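Local coordinates for protein RpfR (Cronobacter turicensis, PDB 6DGG) that carries a PAS domain, a small sensory fold, whose interior pocket holds a molecule of lauric acid, at residues Ser68-Arg73 and Leu85-Phe90. Numbering follows the deposited sequence.
Sequences SYEVER and LFRNKF. With DAO (lauric acid), chain B.
Y69 and N88 face each other as an antiparallel hydrogen-bonded pair, with N88 N to Y69 O at 2.8 Å and an N-H...O angle of 171°; V71 and F86 repeat the arrangement two residues on. The tight side of this two-stranded ribbon carries all four side chains, F86 and N88 buried. N88 CB sits over one face of the Y69 ring, 4.0 Å from its centroid and 25° off the normal, a CH-pi contact, and V71 CG1 packs on F86 CB at 4.0 Å. With chi1 at 70°, CG of Y69 lies between backbone N and carbonyl carbon, and the side chain slants across this face until OH donates to lauric acid O2 at 2.7 Å. R73 bends at chi2 and chi3 to bring NH2 within 2.6 Å of lauric acid O1, which lies at the guanidinium edge, in its plane; R73 NH1 pairs with E51. S55 and N58 also bond the ligand. Lauric acid C5 rests over the centre of the F86 ring. The reverse side is looser: E70 and E72 are solvent-exposed, E70 OE2 stays 5.0 Å from R87 NE, and R87 turns to T107 and S105. The ribbon is the hairpin of strands 69-77 and 80-90, part of the antiparallel PAS sheet that walls the ligand pocket.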
ATOM      1  N   SER A  68      -7.126  13.409   3.269  1.00 15.05           N
ATOM      2  CA  SER A  68      -7.137  12.328   2.292  1.00 12.85           C
ATOM      3  C   SER A  68      -6.576  12.825   0.966  1.00 11.88           C
ATOM      4  O   SER A  68      -6.772  13.980   0.580  1.00 12.77           O
ATOM      5  CB  SER A  68      -8.560  11.802   2.086  1.00 13.24           C
ATOM      6  OG  SER A  68      -9.364  12.729   1.389  1.00 18.54           O
ATOM      7  N   TYR A  69      -5.899  11.933   0.250  1.00 10.30           N
ATOM      8  CA  TYR A  69      -5.130  12.357  -0.911  1.00  9.69           C
ATOM      9  C   TYR A  69      -4.927  11.186  -1.859  1.00  8.07           C
ATOM     10  O   TYR A  69      -5.195  10.028  -1.527  1.00  8.23           O
ATOM     11  CB  TYR A  69      -3.777  12.942  -0.482  1.00 10.51           C
ATOM     12  CG  TYR A  69      -2.795  11.923   0.074  1.00 10.04           C
ATOM     13  CD1 TYR A  69      -2.885  11.489   1.397  1.00 10.84           C
ATOM     14  CD2 TYR A  69      -1.778  11.398  -0.720  1.00 11.63           C
ATOM     15  CE1 TYR A  69      -1.985  10.562   1.914  1.00 10.68           C
ATOM     16  CE2 TYR A  69      -0.871  10.470  -0.213  1.00  9.00           C
ATOM     17  CZ  TYR A  69      -0.987  10.051   1.096  1.00  9.65           C
ATOM     18  OH  TYR A  69      -0.102   9.133   1.614  1.00 10.24           O
ATOM     19  N   GLU A  70      -4.453  11.511  -3.059  1.00  7.67           N
ATOM     20  CA  GLU A  70      -4.053  10.517  -4.038  1.00  6.55           C
ATOM     21  C   GLU A  70      -2.579  10.692  -4.363  1.00  6.55           C
ATOM     22  O   GLU A  70      -2.037  11.802  -4.310  1.00  8.15           O
ATOM     23  CB  GLU A  70      -4.862  10.624  -5.347  1.00  7.22           C
ATOM     24  CG  GLU A  70      -6.318  10.331  -5.171  1.00  8.04           C
ATOM     25  CD  GLU A  70      -7.114  10.365  -6.451  1.00  8.77           C
ATOM     26  OE1 GLU A  70      -6.520  10.416  -7.556  1.00 13.01           O
ATOM     27  OE2 GLU A  70      -8.353  10.346  -6.330  1.00 11.37           O
ATOM     28  N   VAL A  71      -1.938   9.581  -4.704  1.00  6.70           N
ATOM     29  CA  VAL A  71      -0.522   9.579  -5.037  1.00  6.21           C
ATOM     30  C   VAL A  71      -0.270   8.445  -6.015  1.00  7.92           C
ATOM     31  O   VAL A  71      -0.975   7.432  -6.005  1.00  9.73           O
ATOM     32  CB  VAL A  71       0.331   9.423  -3.754  1.00  8.79           C
ATOM     33  CG1 VAL A  71       0.152   8.044  -3.151  1.00  9.76           C
ATOM     34  CG2 VAL A  71       1.806   9.708  -4.038  1.00 12.14           C
ATOM     35  N   GLU A  72       0.759   8.610  -6.846  1.00  7.29           N
ATOM     36  CA  GLU A  72       1.219   7.553  -7.738  1.00  7.42           C
ATOM     37  C   GLU A  72       2.542   7.005  -7.219  1.00  7.26           C
ATOM     38  O   GLU A  72       3.453   7.772  -6.862  1.00  9.50           O
ATOM     39  CB  GLU A  72       1.355   8.054  -9.183  1.00  6.80           C
ATOM     40  CG  GLU A  72       0.046   8.567  -9.779  1.00  7.83           C
ATOM     41  CD  GLU A  72       0.160   9.033 -11.218  1.00  9.72           C
ATOM     42  OE1 GLU A  72       1.175   8.725 -11.880  1.00 12.41           O
ATOM     43  OE2 GLU A  72      -0.779   9.712 -11.679  1.00 10.75           O
ATOM     44  N   ARG A  73       2.639   5.679  -7.156  1.00  8.19           N
ATOM     45  CA  ARG A  73       3.788   5.010  -6.566  1.00  7.79           C
ATOM     46  C   ARG A  73       4.168   3.837  -7.452  1.00  8.07           C
ATOM     47  O   ARG A  73       3.308   3.029  -7.815  1.00  8.54           O
ATOM     48  CB  ARG A  73       3.413   4.492  -5.166  1.00 13.67           C
ATOM     49  CG  ARG A  73       4.538   4.209  -4.208  1.00 38.33           C
ATOM     50  CD  ARG A  73       4.754   5.391  -3.295  1.00 28.99           C
ATOM     51  NE  ARG A  73       5.537   6.385  -3.993  1.00 20.63           N
ATOM     52  CZ  ARG A  73       5.615   7.671  -3.675  1.00 20.26           C
ATOM     53  NH1 ARG A  73       6.392   8.461  -4.394  1.00 15.63           N
ATOM     54  NH2 ARG A  73       4.929   8.176  -2.670  1.00 16.09           N
ATOM     55  N   LEU A  85      -2.011   4.041  -8.673  1.00  5.54           N
ATOM     56  CA  LEU A  85      -2.652   5.183  -8.039  1.00  5.00           C
ATOM     57  C   LEU A  85      -3.193   4.699  -6.710  1.00  9.41           C
ATOM     58  O   LEU A  85      -4.004   3.770  -6.677  1.00  8.91           O
ATOM     59  CB  LEU A  85      -3.830   5.682  -8.867  1.00  5.57           C
ATOM     60  CG  LEU A  85      -4.676   6.799  -8.210  1.00  6.86           C
ATOM     61  CD1 LEU A  85      -3.981   8.126  -8.387  1.00 10.74           C
ATOM     62  CD2 LEU A  85      -6.110   6.876  -8.732  1.00  8.38           C
ATOM     63  N   PHE A  86      -2.774   5.338  -5.629  1.00  7.53           N
ATOM     64  CA  PHE A  86      -3.289   5.031  -4.303  1.00  7.43           C
ATOM     65  C   PHE A  86      -4.159   6.180  -3.818  1.00  5.73           C
ATOM     66  O   PHE A  86      -3.747   7.347  -3.864  1.00  7.26           O
ATOM     67  CB  PHE A  86      -2.153   4.746  -3.325  1.00  6.76           C
ATOM     68  CG  PHE A  86      -1.574   3.381  -3.475  1.00  6.40           C
ATOM     69  CD1 PHE A  86      -2.267   2.272  -3.018  1.00  9.07           C
ATOM     70  CD2 PHE A  86      -0.345   3.190  -4.083  1.00  9.78           C
ATOM     71  CE1 PHE A  86      -1.736   1.005  -3.161  1.00 11.26           C
ATOM     72  CE2 PHE A  86       0.173   1.915  -4.234  1.00  8.79           C
ATOM     73  CZ  PHE A  86      -0.522   0.833  -3.771  1.00 10.87           C
ATOM     74  N   ARG A  87      -5.383   5.844  -3.424  1.00  4.80           N
ATOM     75  CA  ARG A  87      -6.293   6.770  -2.775  1.00  5.83           C
ATOM     76  C   ARG A  87      -6.191   6.476  -1.282  1.00  7.99           C
ATOM     77  O   ARG A  87      -6.550   5.375  -0.846  1.00  8.42           O
ATOM     78  CB  ARG A  87      -7.719   6.533  -3.269  1.00  7.27           C
ATOM     79  CG  ARG A  87      -7.882   6.471  -4.794  1.00  8.10           C
ATOM     80  CD  ARG A  87      -9.183   5.766  -5.169  1.00  9.04           C
ATOM     81  NE  ARG A  87      -9.326   5.488  -6.604  1.00 10.83           N
ATOM     82  CZ  ARG A  87      -8.717   4.492  -7.244  1.00  9.83           C
ATOM     83  NH1 ARG A  87      -7.878   3.673  -6.610  1.00  8.36           N
ATOM     84  NH2 ARG A  87      -8.938   4.318  -8.534  1.00  9.95           N
ATOM     85  N   ASN A  88      -5.707   7.449  -0.507  1.00  6.40           N
ATOM     86  CA  ASN A  88      -5.293   7.223   0.873  1.00  6.31           C
ATOM     87  C   ASN A  88      -6.117   8.065   1.839  1.00  6.69           C
ATOM     88  O   ASN A  88      -6.308   9.266   1.627  1.00  8.05           O
ATOM     89  CB  ASN A  88      -3.807   7.557   1.014  1.00  8.71           C
ATOM     90  CG  ASN A  88      -2.915   6.496   0.398  1.00  7.43           C
ATOM     91  OD1 ASN A  88      -3.387   5.480  -0.118  1.00 10.68           O
ATOM     92  ND2 ASN A  88      -1.617   6.727   0.452  1.00 17.10           N
ATOM     93  N   LYS A  89      -6.589   7.436   2.909  1.00  6.83           N
ATOM     94  CA  LYS A  89      -7.376   8.137   3.911  1.00  8.00           C
ATOM     95  C   LYS A  89      -7.308   7.342   5.205  1.00  8.45           C
ATOM     96  O   LYS A  89      -6.992   6.149   5.202  1.00  7.96           O
ATOM     97  CB  LYS A  89      -8.833   8.289   3.471  1.00  8.61           C
ATOM     98  CG  LYS A  89      -9.589   6.963   3.373  1.00  8.53           C
ATOM     99  CD  LYS A  89     -11.003   7.147   2.883  1.00  9.48           C
ATOM    100  CE  LYS A  89     -11.699   5.808   2.717  1.00  9.69           C
ATOM    101  NZ  LYS A  89     -11.108   4.997   1.625  1.00  8.53           N
ATOM    102  N   PHE A  90      -7.623   8.016   6.303  1.00  9.64           N
ATOM    103  CA  PHE A  90      -7.741   7.343   7.582  1.00 10.43           C
ATOM    104  C   PHE A  90      -8.984   6.466   7.604  1.00 10.85           C
ATOM    105  O   PHE A  90      -9.991   6.755   6.949  1.00 11.08           O
ATOM    106  CB  PHE A  90      -7.891   8.359   8.709  1.00 11.89           C
ATOM    107  CG  PHE A  90      -6.609   9.032   9.107  1.00 12.10           C
ATOM    108  CD1 PHE A  90      -5.555   8.305   9.630  1.00 14.15           C
ATOM    109  CD2 PHE A  90      -6.475  10.402   8.985  1.00 15.44           C
ATOM    110  CE1 PHE A  90      -4.386   8.937  10.010  1.00 14.54           C
ATOM    111  CE2 PHE A  90      -5.311  11.034   9.355  1.00 21.57           C
ATOM    112  CZ  PHE A  90      -4.267  10.300   9.874  1.00 20.93           C
TER
HETATM  113  O1  DAO B 301       3.341   7.080  -0.882  1.00 14.08           O
HETATM  114  O2  DAO B 301       1.817   8.408  -0.083  1.00 10.68           O
HETATM  115  C1  DAO B 301       2.311   7.248  -0.182  1.00  9.41           C
HETATM  116  C2  DAO B 301       1.708   6.036   0.549  1.00 12.31           C
HETATM  117  C3  DAO B 301       1.584   4.811  -0.382  1.00 20.42           C
HETATM  118  C4  DAO B 301       1.335   3.479   0.358  1.00 22.51           C
HETATM  119  C5  DAO B 301       1.091   2.350  -0.663  1.00 24.52           C
HETATM  120  C6  DAO B 301       0.956   0.916  -0.094  1.00 18.12           C
HETATM  121  C7  DAO B 301       1.677  -0.067  -1.052  1.00 21.51           C
HETATM  122  C8  DAO B 301       1.082  -1.479  -1.147  1.00 30.84           C
HETATM  123  C9  DAO B 301       1.795  -2.227  -2.284  1.00 21.30           C
HETATM  124  C10 DAO B 301       1.608  -3.750  -2.267  1.00 26.23           C
HETATM  125  C11 DAO B 301       0.372  -4.215  -3.042  1.00 25.17           C
HETATM  126  C12 DAO B 301       0.650  -4.293  -4.545  1.00 27.60           C